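Local structure of phage tail sheath protein (Desulfitobacterium hafniense, 3HXL) at residues 249-254 with 296-301; 267-272 with 287-292; 310-315 with 321-326; 339-342 with 346-349. The protein probably assembles into the contractile sheath that surrounds the tail tube of a myovirus-like phage or a related contractile particle. All blocks are in the same frame, centred on the assembly; numbering follows the deposited sequence.

Overall arrangement
Starting from the N terminus, the chain first reaches these contacts at strand 246-255, where contact 1 opens; it closes only at 296-301, on the way into helix 300-308. Within that long loop lies contact 2, a shorter closure from helix 263-276 to the turn at 287-292. Contact 3 follows in series: residues 310-315 leave helix 300-308 and fold back on 321-326 as a hairpin. Contacts 1, 2 and 3 touch one another and together join sheet, helix and hairpin of the subtilisin-like domain. Contact 4, a local closure of the chain at the start of helix 344-364, belongs to the C-terminal domain and meets contact 3 through the Asp326-Arg348 salt bridge.

Contact 1 of 4, residues 249-254 with 296-301; sequences VKNGVV and PRYTNA
Asn251 and Pro296 form the polar half of the tight side of this contact. The amide ND2 of Asn251 donates to Pro296 O at 3.0 Å, with an N-H...O angle of 172°, and the acceptor lies in the amide plane. Since OD1 of the same amide accepts from Phe314 N, both ends of the group are held and its rotation is fixed. Beside it the Tyr298 hydroxyl rests against two aliphatic carbons: Lys250 CG lies 3.3 Å and Asn251 CB 3.4 Å from Tyr298 OH. The ring approaches the Asn251 amide obliquely, their planes 41° apart, with Asn251 ND2 3.5 Å from Tyr298 CE2. On the Lys250 side the extended chain runs past the phenol carbons, Lys250 CE coming to 3.8 Å from Tyr298 CE1, until its last torsion (chi4 63°) turns NZ to a salt bridge with Glu311.

Lys250 and Asn251 form the irregular break within strand 246-255 of the mixed sheet in the subtilisin-like domain, and the contact sets that break against the segment between strand 294-295 and helix 300-308. The solvent side is much looser. Apart from its carbonyl, exposed Pro296, which follows a cis peptide bond, contributes its ring CD, 3.7 Å from Asn251 CB. Arg297 turns from the contact, and its guanidinium pairs with Asp293, while Thr299 takes the N-cap position of helix 300-308.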
loop_
_atom_site.group_PDB
_atom_site.type_symbol
_atom_site.label_atom_id
_atom_site.label_comp_id
_atom_site.label_asym_id
_atom_site.label_seq_id
_atom_site.Cartn_x
_atom_site.Cartn_y
_atom_site.Cartn_z
ATOM N N VAL A 249 13.670 -2.198 6.918
ATOM C CA VAL A 249 14.116 -3.495 6.405
ATOM C C VAL A 249 15.616 -3.423 6.116
ATOM O O VAL A 249 16.061 -2.575 5.341
ATOM C CB VAL A 249 13.369 -3.856 5.104
ATOM C CG1 VAL A 249 13.769 -5.249 4.638
ATOM C CG2 VAL A 249 11.866 -3.769 5.328
ATOM N N LYS A 250 16.385 -4.318 6.734
ATOM C CA LYS A 250 17.841 -4.337 6.579
ATOM C C LYS A 250 18.357 -5.115 5.374
ATOM O O LYS A 250 19.225 -4.630 4.631
ATOM C CB LYS A 250 18.494 -4.904 7.850
ATOM C CG LYS A 250 20.021 -4.753 7.906
ATOM C CD LYS A 250 20.593 -5.356 9.184
ATOM C CE LYS A 250 22.099 -5.100 9.318
ATOM N NZ LYS A 250 22.416 -3.639 9.430
ATOM N N ASN A 251 17.838 -6.325 5.185
ATOM C CA ASN A 251 18.276 -7.154 4.072
ATOM C C ASN A 251 17.145 -7.592 3.148
ATOM O O ASN A 251 15.974 -7.269 3.369
ATOM C CB ASN A 251 19.068 -8.379 4.587
ATOM C CG ASN A 251 18.244 -9.301 5.480
ATOM O OD1 ASN A 251 17.185 -8.927 5.975
ATOM N ND2 ASN A 251 18.750 -10.509 5.705
ATOM N N GLY A 252 17.518 -8.312 2.098
ATOM C CA GLY A 252 16.547 -8.790 1.137
ATOM C C GLY A 252 16.461 -10.299 1.176
ATOM O O GLY A 252 16.929 -10.940 2.122
ATOM N N VAL A 253 15.887 -10.871 0.129
ATOM C CA VAL A 253 15.729 -12.311 0.077
ATOM C C VAL A 253 16.009 -12.874 -1.300
ATOM O O VAL A 253 16.186 -12.134 -2.270
ATOM C CB VAL A 253 14.297 -12.703 0.480
ATOM C CG1 VAL A 253 14.014 -12.251 1.909
ATOM C CG2 VAL A 253 13.299 -12.058 -0.474
ATOM N N VAL A 254 16.065 -14.199 -1.369
ATOM C CA VAL A 254 16.281 -14.891 -2.625
ATOM C C VAL A 254 15.032 -15.723 -2.841
ATOM O O VAL A 254 14.656 -16.525 -1.981
ATOM C CB VAL A 254 17.515 -15.808 -2.566
ATOM C CG1 VAL A 254 17.724 -16.474 -3.913
ATOM C CG2 VAL A 254 18.752 -14.987 -2.183
ATOM N N PRO A 296 21.837 -9.938 2.357
ATOM C CA PRO A 296 22.847 -10.902 2.807
ATOM C C PRO A 296 22.475 -11.642 4.082
ATOM O O PRO A 296 21.434 -11.384 4.692
ATOM C CB PRO A 296 24.073 -10.023 3.005
ATOM C CG PRO A 296 23.469 -8.765 3.545
ATOM C CD PRO A 296 22.266 -8.557 2.641
ATOM N N ARG A 297 23.336 -12.578 4.468
ATOM C CA ARG A 297 23.149 -13.348 5.688
ATOM C C ARG A 297 23.999 -12.680 6.759
ATOM O O ARG A 297 24.970 -11.995 6.442
ATOM C CB ARG A 297 23.606 -14.792 5.497
ATOM C CG ARG A 297 22.692 -15.628 4.623
ATOM C CD ARG A 297 23.133 -17.077 4.654
ATOM N NE ARG A 297 22.133 -17.970 4.085
ATOM C CZ ARG A 297 22.233 -19.294 4.092
ATOM N NH1 ARG A 297 23.294 -19.873 4.641
ATOM N NH2 ARG A 297 21.274 -20.041 3.560
ATOM N N TYR A 298 23.633 -12.886 8.021
ATOM C CA TYR A 298 24.345 -12.286 9.143
ATOM C C TYR A 298 24.697 -13.325 10.197
ATOM O O TYR A 298 24.076 -14.388 10.269
ATOM C CB TYR A 298 23.472 -11.211 9.803
ATOM C CG TYR A 298 23.005 -10.113 8.871
ATOM C CD1 TYR A 298 23.903 -9.176 8.361
ATOM C CD2 TYR A 298 21.664 -10.012 8.499
ATOM C CE1 TYR A 298 23.480 -8.164 7.498
ATOM C CE2 TYR A 298 21.224 -9.003 7.637
ATOM C CZ TYR A 298 22.137 -8.088 7.140
ATOM O OH TYR A 298 21.721 -7.116 6.271
ATOM N N THR A 299 25.693 -13.011 11.019
ATOM C CA THR A 299 26.099 -13.907 12.097
ATOM C C THR A 299 25.183 -13.647 13.291
ATOM O O THR A 299 24.443 -12.666 13.302
ATOM C CB THR A 299 27.547 -13.631 12.533
ATOM O OG1 THR A 299 27.630 -12.314 13.095
ATOM C CG2 THR A 299 28.491 -13.723 11.338
ATOM N N ASN A 300 25.234 -14.519 14.293
ATOM C CA ASN A 300 24.403 -14.361 15.485
ATOM C C ASN A 300 24.640 -12.986 16.113
ATOM O O ASN A 300 23.698 -12.310 16.507
ATOM C CB ASN A 300 24.718 -15.472 16.500
ATOM C CG ASN A 300 23.885 -15.371 17.773
ATOM O OD1 ASN A 300 22.651 -15.361 17.726
ATOM N ND2 ASN A 300 24.559 -15.302 18.922
ATOM N N ALA A 301 25.900 -12.571 16.196
ATOM C CA ALA A 301 26.233 -11.276 16.779
ATOM C C ALA A 301 25.667 -10.128 15.948
ATOM O O ALA A 301 25.177 -9.134 16.485
ATOM C CB ALA A 301 27.752 -11.126 16.906
#

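Contact 2 of 4, residues 267-272 with 287-292; sequences TAWVAG and GYDEAV
Trp269, on helix 263-276 of the subtilisin-like domain, stacks on Tyr288, the first residue of a type II beta turn that ends at Ala291. The indole leaves the helix with CG anti to the backbone N (chi1 -178°), and it meets residues 287-289 along its length. At the root, Trp269 CB presses against the phenol, 3.3 Å from Tyr288 CE2. Next, the five-membered ring lies over the Tyr288 ring in an offset face-to-face stack, with centroids 4.0 Å apart and planes inclined by 24°. The two side chains run antiparallel, so the outer indole extends beyond the phenol to the tyrosine's own backbone: Tyr288 CA sits over the face of the six-membered ring, 4.0 Å from its centroid, as a CH-pi contact. Farther out, Trp269 CZ2 approaches Gly287 O at 3.7 Å.

The polar edge points to the carboxylate that follows in the turn. Trp269 NE1 donates in the indole plane to Asp289 OD1 at 2.8 Å, reaching that oxygen from its anti side, somewhat out of the carboxylate plane. The same oxygen also pairs with Arg81, whose positive charge probably stabilises the carboxylate. Tyr288 OH is likewise doubly engaged, bonded to Glu77 and to a water, which donates to it at 2.9 Å and accepts from Trp269 N.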
loop_
_atom_site.group_PDB
_atom_site.type_symbol
_atom_site.label_atom_id
_atom_site.label_comp_id
_atom_site.label_asym_id
_atom_site.label_seq_id
_atom_site.Cartn_x
_atom_site.Cartn_y
_atom_site.Cartn_z
ATOM N N THR A 267 10.811 -3.967 0.874
ATOM C CA THR A 267 9.864 -3.126 1.596
ATOM C C THR A 267 8.442 -3.360 1.090
ATOM O O THR A 267 7.482 -3.196 1.838
ATOM C CB THR A 267 10.180 -1.603 1.450
ATOM O OG1 THR A 267 10.050 -1.209 0.078
ATOM C CG2 THR A 267 11.595 -1.294 1.940
ATOM N N ALA A 268 8.314 -3.746 -0.176
ATOM C CA ALA A 268 7.000 -3.992 -0.774
ATOM C C ALA A 268 6.263 -5.100 -0.026
ATOM O O ALA A 268 5.127 -4.911 0.421
ATOM C CB ALA A 268 7.158 -4.373 -2.250
ATOM N N TRP A 269 6.903 -6.260 0.099
ATOM C CA TRP A 269 6.285 -7.380 0.813
ATOM C C TRP A 269 6.088 -7.050 2.288
ATOM O O TRP A 269 5.034 -7.330 2.861
ATOM C CB TRP A 269 7.146 -8.641 0.705
ATOM C CG TRP A 269 6.533 -9.833 1.390
ATOM C CD1 TRP A 269 5.663 -10.734 0.844
ATOM C CD2 TRP A 269 6.718 -10.230 2.752
ATOM N NE1 TRP A 269 5.298 -11.673 1.780
ATOM C CE2 TRP A 269 5.935 -11.392 2.960
ATOM C CE3 TRP A 269 7.480 -9.727 3.817
ATOM C CZ2 TRP A 269 5.876 -12.048 4.194
ATOM C CZ3 TRP A 269 7.422 -10.385 5.050
ATOM C CH2 TRP A 269 6.629 -11.540 5.222
ATOM N N VAL A 270 7.102 -6.458 2.913
ATOM C CA VAL A 270 6.987 -6.126 4.329
ATOM C C VAL A 270 5.793 -5.210 4.599
ATOM O O VAL A 270 5.061 -5.405 5.575
ATOM C CB VAL A 270 8.278 -5.470 4.870
ATOM C CG1 VAL A 270 8.103 -5.094 6.340
ATOM C CG2 VAL A 270 9.436 -6.435 4.724
ATOM N N ALA A 271 5.593 -4.225 3.728
ATOM C CA ALA A 271 4.484 -3.285 3.869
ATOM C C ALA A 271 3.159 -4.008 3.659
ATOM O O ALA A 271 2.193 -3.776 4.383
ATOM C CB ALA A 271 4.629 -2.158 2.855
ATOM N N GLY A 272 3.124 -4.881 2.658
ATOM C CA GLY A 272 1.906 -5.632 2.373
ATOM C C GLY A 272 1.572 -6.579 3.505
ATOM O O GLY A 272 0.410 -6.716 3.896
ATOM N N GLY A 287 7.506 -16.762 7.221
ATOM C CA GLY A 287 8.421 -16.732 6.103
ATOM C C GLY A 287 7.971 -15.789 5.010
ATOM O O GLY A 287 6.774 -15.599 4.795
ATOM N N TYR A 288 8.937 -15.175 4.337
ATOM C CA TYR A 288 8.653 -14.276 3.227
ATOM C C TYR A 288 8.158 -15.192 2.110
ATOM O O TYR A 288 8.913 -16.023 1.615
ATOM C CB TYR A 288 9.942 -13.576 2.792
ATOM C CG TYR A 288 9.790 -12.617 1.632
ATOM C CD1 TYR A 288 9.327 -13.050 0.389
ATOM C CD2 TYR A 288 10.120 -11.270 1.774
ATOM C CE1 TYR A 288 9.196 -12.166 -0.683
ATOM C CE2 TYR A 288 9.992 -10.380 0.714
ATOM C CZ TYR A 288 9.529 -10.830 -0.509
ATOM O OH TYR A 288 9.376 -9.932 -1.544
ATOM N N ASP A 289 6.903 -15.035 1.707
ATOM C CA ASP A 289 6.325 -15.885 0.669
ATOM C C ASP A 289 7.165 -16.017 -0.599
ATOM O O ASP A 289 7.499 -15.019 -1.240
ATOM C CB ASP A 289 4.930 -15.380 0.297
ATOM C CG ASP A 289 4.052 -15.166 1.507
ATOM O OD1 ASP A 289 3.833 -13.998 1.888
ATOM O OD2 ASP A 289 3.588 -16.171 2.081
ATOM N N GLU A 290 7.496 -17.259 -0.947
ATOM C CA GLU A 290 8.281 -17.576 -2.163
ATOM C C GLU A 290 9.802 -17.513 -1.966
ATOM O O GLU A 290 10.554 -17.901 -2.860
ATOM C CB GLU A 290 7.843 -16.697 -3.361
ATOM C CG GLU A 290 8.516 -17.023 -4.709
ATOM C CD GLU A 290 8.040 -16.145 -5.865
ATOM O OE1 GLU A 290 7.294 -15.176 -5.619
ATOM O OE2 GLU A 290 8.419 -16.437 -7.025
ATOM N N ALA A 291 10.251 -17.054 -0.801
ATOM C CA ALA A 291 11.682 -16.935 -0.541
ATOM C C ALA A 291 12.321 -18.206 0.002
ATOM O O ALA A 291 11.726 -18.916 0.809
ATOM C CB ALA A 291 11.932 -15.787 0.420
ATOM N N VAL A 292 13.549 -18.477 -0.427
ATOM C CA VAL A 292 14.242 -19.666 0.043
ATOM C C VAL A 292 15.570 -19.371 0.733
ATOM O O VAL A 292 16.223 -20.278 1.250
ATOM C CB VAL A 292 14.466 -20.672 -1.115
ATOM C CG1 VAL A 292 13.113 -21.066 -1.706
ATOM C CG2 VAL A 292 15.355 -20.056 -2.199
HETATM O O HOH W 1 8.928 -7.105 -1.728
#

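Contact 3 of 4, residues 310-315 with 321-326; sequences GEFLFT and ALVEQD
Thr315 and Leu322 exchange two backbone hydrogen bonds, Thr315 N to Leu322 O at 2.8 Å and Leu322 N to Thr315 O at 2.8 Å. A third, from Glu324 N to Leu313 O at 2.9 Å, extends the ladder past Phe314 and Val323, the neighbouring non-hydrogen-bonded pair. There the strands are close enough for a CA-H...O contact, Phe314 CA to Leu322 O at 3.2 Å. Where the two segments splay apart, a water fills in, donating to Glu311 O and Gln325 O and accepting from Leu313 N.

This ladder is an antiparallel beta hairpin, strands 314-317 and 320-323, in the subtilisin-like domain. The face bearing Phe314 and Val323 is apolar and turns to helix 263-276, where Phe314 meets Trp269 and Val270. Val323 packs against two rings, each met obliquely: CG1 is 3.5 Å from Phe312 CZ, and CG2 touches Phe312 as well as Phe314 CE1, at 3.9 Å from the latter. Asp326 OD1 meets the edge of the Phe312 ring at CE2, while the carboxylate's stronger partners are Leu283 N, Asn344 and Arg348.

The face of Thr315 and Leu322 is mixed. Thr315 OG1 donates to the anti lone pair of Glu324 OE1 at 2.6 Å; a bend in the glutamate chain (chi2 63°) swings the carboxylate over to the threonine. Leu313 runs parallel to Glu324, with Leu313 CD1 packed 3.6 Å from Glu324 CB.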
loop_
_atom_site.group_PDB
_atom_site.type_symbol
_atom_site.label_atom_id
_atom_site.label_comp_id
_atom_site.label_asym_id
_atom_site.label_seq_id
_atom_site.Cartn_x
_atom_site.Cartn_y
_atom_site.Cartn_z
ATOM N N GLY A 310 17.003 -1.757 16.109
ATOM C CA GLY A 310 15.643 -1.535 15.639
ATOM C C GLY A 310 15.411 -1.912 14.187
ATOM O O GLY A 310 14.549 -1.344 13.518
ATOM N N GLU A 311 16.167 -2.890 13.703
ATOM C CA GLU A 311 16.058 -3.325 12.327
ATOM C C GLU A 311 15.191 -4.558 12.077
ATOM O O GLU A 311 15.232 -5.535 12.829
ATOM C CB GLU A 311 17.458 -3.558 11.767
ATOM C CG GLU A 311 18.349 -2.336 11.916
ATOM C CD GLU A 311 19.579 -2.409 11.046
ATOM O OE1 GLU A 311 20.624 -2.909 11.527
ATOM O OE2 GLU A 311 19.492 -1.973 9.878
ATOM N N PHE A 312 14.411 -4.481 11.001
ATOM C CA PHE A 312 13.532 -5.562 10.561
ATOM C C PHE A 312 14.404 -6.335 9.559
ATOM O O PHE A 312 14.815 -5.788 8.535
ATOM C CB PHE A 312 12.290 -4.956 9.881
ATOM C CG PHE A 312 11.223 -5.964 9.520
ATOM C CD1 PHE A 312 11.415 -6.856 8.468
ATOM C CD2 PHE A 312 10.029 -6.021 10.239
ATOM C CE1 PHE A 312 10.434 -7.796 8.136
ATOM C CE2 PHE A 312 9.042 -6.955 9.918
ATOM C CZ PHE A 312 9.246 -7.842 8.866
ATOM N N LEU A 313 14.700 -7.596 9.863
ATOM C CA LEU A 313 15.553 -8.395 8.996
ATOM C C LEU A 313 15.102 -9.845 8.850
ATOM O O LEU A 313 14.394 -10.379 9.706
ATOM C CB LEU A 313 16.985 -8.372 9.536
ATOM C CG LEU A 313 17.133 -9.005 10.923
ATOM C CD1 LEU A 313 17.693 -10.423 10.787
ATOM C CD2 LEU A 313 18.066 -8.161 11.770
ATOM N N PHE A 314 15.537 -10.471 7.760
ATOM C CA PHE A 314 15.212 -11.860 7.468
ATOM C C PHE A 314 16.392 -12.753 7.810
ATOM O O PHE A 314 17.550 -12.353 7.669
ATOM C CB PHE A 314 14.885 -12.017 5.980
ATOM C CG PHE A 314 13.728 -11.182 5.528
ATOM C CD1 PHE A 314 12.420 -11.596 5.768
ATOM C CD2 PHE A 314 13.943 -9.963 4.891
ATOM C CE1 PHE A 314 11.347 -10.802 5.394
ATOM C CE2 PHE A 314 12.873 -9.162 4.511
ATOM C CZ PHE A 314 11.572 -9.582 4.760
ATOM N N THR A 315 16.088 -13.965 8.261
ATOM C CA THR A 315 17.109 -14.942 8.608
ATOM C C THR A 315 16.756 -16.240 7.890
ATOM O O THR A 315 15.592 -16.658 7.881
ATOM C CB THR A 315 17.152 -15.186 10.140
ATOM O OG1 THR A 315 17.478 -13.960 10.809
ATOM C CG2 THR A 315 18.195 -16.243 10.489
ATOM N N ALA A 321 13.067 -17.796 4.275
ATOM C CA ALA A 321 13.545 -16.504 4.754
ATOM C C ALA A 321 12.553 -16.094 5.837
ATOM O O ALA A 321 11.460 -15.626 5.535
ATOM C CB ALA A 321 13.532 -15.486 3.617
ATOM N N LEU A 322 12.919 -16.288 7.096
ATOM C CA LEU A 322 12.021 -15.940 8.185
ATOM C C LEU A 322 12.258 -14.551 8.751
ATOM O O LEU A 322 13.391 -14.075 8.799
ATOM C CB LEU A 322 12.144 -16.963 9.309
ATOM C CG LEU A 322 11.357 -18.274 9.174
ATOM C CD1 LEU A 322 11.385 -18.793 7.758
ATOM C CD2 LEU A 322 11.929 -19.287 10.147
ATOM N N VAL A 323 11.176 -13.898 9.157
ATOM C CA VAL A 323 11.281 -12.585 9.774
ATOM C C VAL A 323 11.882 -12.890 11.140
ATOM O O VAL A 323 11.309 -13.661 11.915
ATOM C CB VAL A 323 9.891 -11.930 9.958
ATOM C CG1 VAL A 323 10.015 -10.664 10.800
ATOM C CG2 VAL A 323 9.300 -11.586 8.591
ATOM N N GLU A 324 13.039 -12.304 11.430
ATOM C CA GLU A 324 13.704 -12.546 12.710
ATOM C C GLU A 324 12.805 -12.075 13.841
ATOM O O GLU A 324 12.474 -12.840 14.751
ATOM C CB GLU A 324 15.049 -11.805 12.757
ATOM C CG GLU A 324 15.861 -12.006 14.044
ATOM C CD GLU A 324 16.287 -13.454 14.280
ATOM O OE1 GLU A 324 16.622 -14.156 13.303
ATOM O OE2 GLU A 324 16.305 -13.885 15.453
ATOM N N GLN A 325 12.427 -10.803 13.776
ATOM C CA GLN A 325 11.535 -10.191 14.758
ATOM C C GLN A 325 10.722 -9.126 14.047
ATOM O O GLN A 325 11.263 -8.326 13.286
ATOM C CB GLN A 325 12.323 -9.571 15.919
ATOM C CG GLN A 325 12.814 -10.598 16.927
ATOM C CD GLN A 325 13.272 -9.974 18.229
ATOM O OE1 GLN A 325 12.803 -8.907 18.621
ATOM N NE2 GLN A 325 14.176 -10.652 18.922
ATOM N N ASP A 326 9.412 -9.146 14.284
ATOM C CA ASP A 326 8.476 -8.209 13.669
ATOM C C ASP A 326 8.515 -6.923 14.494
ATOM O O ASP A 326 7.636 -6.676 15.321
ATOM C CB ASP A 326 7.072 -8.838 13.674
ATOM C CG ASP A 326 6.024 -7.983 12.979
ATOM O OD1 ASP A 326 6.392 -7.001 12.294
ATOM O OD2 ASP A 326 4.823 -8.312 13.118
HETATM O O HOH W 2 13.967 -8.132 12.738
#

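Contact 4 of 4, residues 339-342 with 346-349; sequences KQFA and VIRV
Gln340 and Phe341 belong to a 3-10 turn, closed by Ala342 N to Lys339 O at 3.0 Å, and meet Val346 and Ile347 at the start of helix 344-364, with the CA atoms of Phe341 and Val346 6.2 Å apart. Much of the contact is carbonyl oxygen against aliphatic carbon. Gln340 O points into the branch of Val346 and touches all three of its side-chain carbons, CB at 3.3 Å, CG2 at 3.4 Å and CG1 at 3.5 Å. The oxygen thus sits over the fork of the side chain instead of meeting one methyl. The amide of Gln340 leads the other way, NE2 donating to Glu429.

The loop that follows strand 320-323 runs through this 3-10 turn into the long helix 344-364, both segments of the contact lying in the C-terminal domain of the sheath protein. One residue farther on, the pattern repeats with a different side chain: Phe341 O lies 3.4 Å from Ile347 CD1. The isoleucine has CG1 anti to its carbonyl carbon (chi1 -64°), and a second bend (chi2 -54°) sets CD1 against the turn. That methyl also approaches the aromatic ring obliquely, 4.3 Å from Phe341 CD2. Phe341 O is not left to carbon alone, for Asn328 ND2 donates to it, and Ala342 is hydrogen-bonded to the backbone of Asn328.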
loop_
_atom_site.group_PDB
_atom_site.type_symbol
_atom_site.label_atom_id
_atom_site.label_comp_id
_atom_site.label_asym_id
_atom_site.label_seq_id
_atom_site.Cartn_x
_atom_site.Cartn_y
_atom_site.Cartn_z
ATOM N N LYS A 339 9.452 -0.740 25.619
ATOM C CA LYS A 339 9.884 -1.631 24.549
ATOM C C LYS A 339 8.732 -2.307 23.804
ATOM O O LYS A 339 8.891 -2.720 22.651
ATOM C CB LYS A 339 10.834 -2.700 25.105
ATOM C CG LYS A 339 10.213 -3.592 26.161
ATOM C CD LYS A 339 11.120 -4.755 26.516
ATOM C CE LYS A 339 10.437 -5.692 27.501
ATOM N NZ LYS A 339 11.262 -6.898 27.788
ATOM N N GLN A 340 7.576 -2.420 24.453
ATOM C CA GLN A 340 6.425 -3.043 23.812
ATOM C C GLN A 340 6.027 -2.290 22.542
ATOM O O GLN A 340 5.529 -2.889 21.588
ATOM C CB GLN A 340 5.231 -3.112 24.779
ATOM C CG GLN A 340 4.839 -1.791 25.418
ATOM C CD GLN A 340 5.538 -1.541 26.752
ATOM O OE1 GLN A 340 6.759 -1.687 26.871
ATOM N NE2 GLN A 340 4.759 -1.157 27.764
ATOM N N PHE A 341 6.252 -0.978 22.520
ATOM C CA PHE A 341 5.912 -0.179 21.346
ATOM C C PHE A 341 6.749 -0.498 20.107
ATOM O O PHE A 341 6.420 -0.067 18.999
ATOM C CB PHE A 341 6.010 1.321 21.659
ATOM C CG PHE A 341 4.864 1.840 22.487
ATOM C CD1 PHE A 341 4.866 1.702 23.868
ATOM C CD2 PHE A 341 3.765 2.434 21.877
ATOM C CE1 PHE A 341 3.782 2.145 24.635
ATOM C CE2 PHE A 341 2.678 2.879 22.635
ATOM C CZ PHE A 341 2.690 2.734 24.013
ATOM N N ALA A 342 7.823 -1.256 20.289
ATOM C CA ALA A 342 8.686 -1.627 19.171
ATOM C C ALA A 342 8.119 -2.819 18.399
ATOM O O ALA A 342 8.551 -3.107 17.283
ATOM C CB ALA A 342 10.089 -1.963 19.681
ATOM N N VAL A 346 1.844 -4.930 18.560
ATOM C CA VAL A 346 1.364 -4.019 19.598
ATOM C C VAL A 346 0.846 -2.762 18.900
ATOM O O VAL A 346 -0.225 -2.246 19.227
ATOM C CB VAL A 346 2.485 -3.650 20.599
ATOM C CG1 VAL A 346 2.042 -2.494 21.508
ATOM C CG2 VAL A 346 2.822 -4.870 21.447
ATOM N N ILE A 347 1.604 -2.281 17.923
ATOM C CA ILE A 347 1.188 -1.100 17.177
ATOM C C ILE A 347 -0.146 -1.347 16.460
ATOM O O ILE A 347 -1.002 -0.461 16.409
ATOM C CB ILE A 347 2.269 -0.681 16.148
ATOM C CG1 ILE A 347 3.547 -0.266 16.882
ATOM C CG2 ILE A 347 1.767 0.484 15.293
ATOM C CD1 ILE A 347 3.340 0.805 17.947
ATOM N N ARG A 348 -0.332 -2.544 15.902
ATOM C CA ARG A 348 -1.590 -2.848 15.225
ATOM C C ARG A 348 -2.778 -2.796 16.179
ATOM O O ARG A 348 -3.833 -2.262 15.831
ATOM C CB ARG A 348 -1.551 -4.228 14.548
ATOM C CG ARG A 348 -0.755 -4.277 13.238
ATOM C CD ARG A 348 -0.910 -5.636 12.517
ATOM N NE ARG A 348 0.002 -6.684 12.985
ATOM C CZ ARG A 348 1.306 -6.723 12.713
ATOM N NH1 ARG A 348 1.865 -5.763 11.982
ATOM N NH2 ARG A 348 2.047 -7.733 13.146
ATOM N N VAL A 349 -2.626 -3.343 17.378
ATOM C CA VAL A 349 -3.750 -3.312 18.306
ATOM C C VAL A 349 -4.042 -1.891 18.787
ATOM O O VAL A 349 -5.207 -1.489 18.882
ATOM C CB VAL A 349 -3.532 -4.253 19.510
ATOM C CG1 VAL A 349 -2.232 -3.943 20.203
ATOM C CG2 VAL A 349 -4.706 -4.118 20.475
#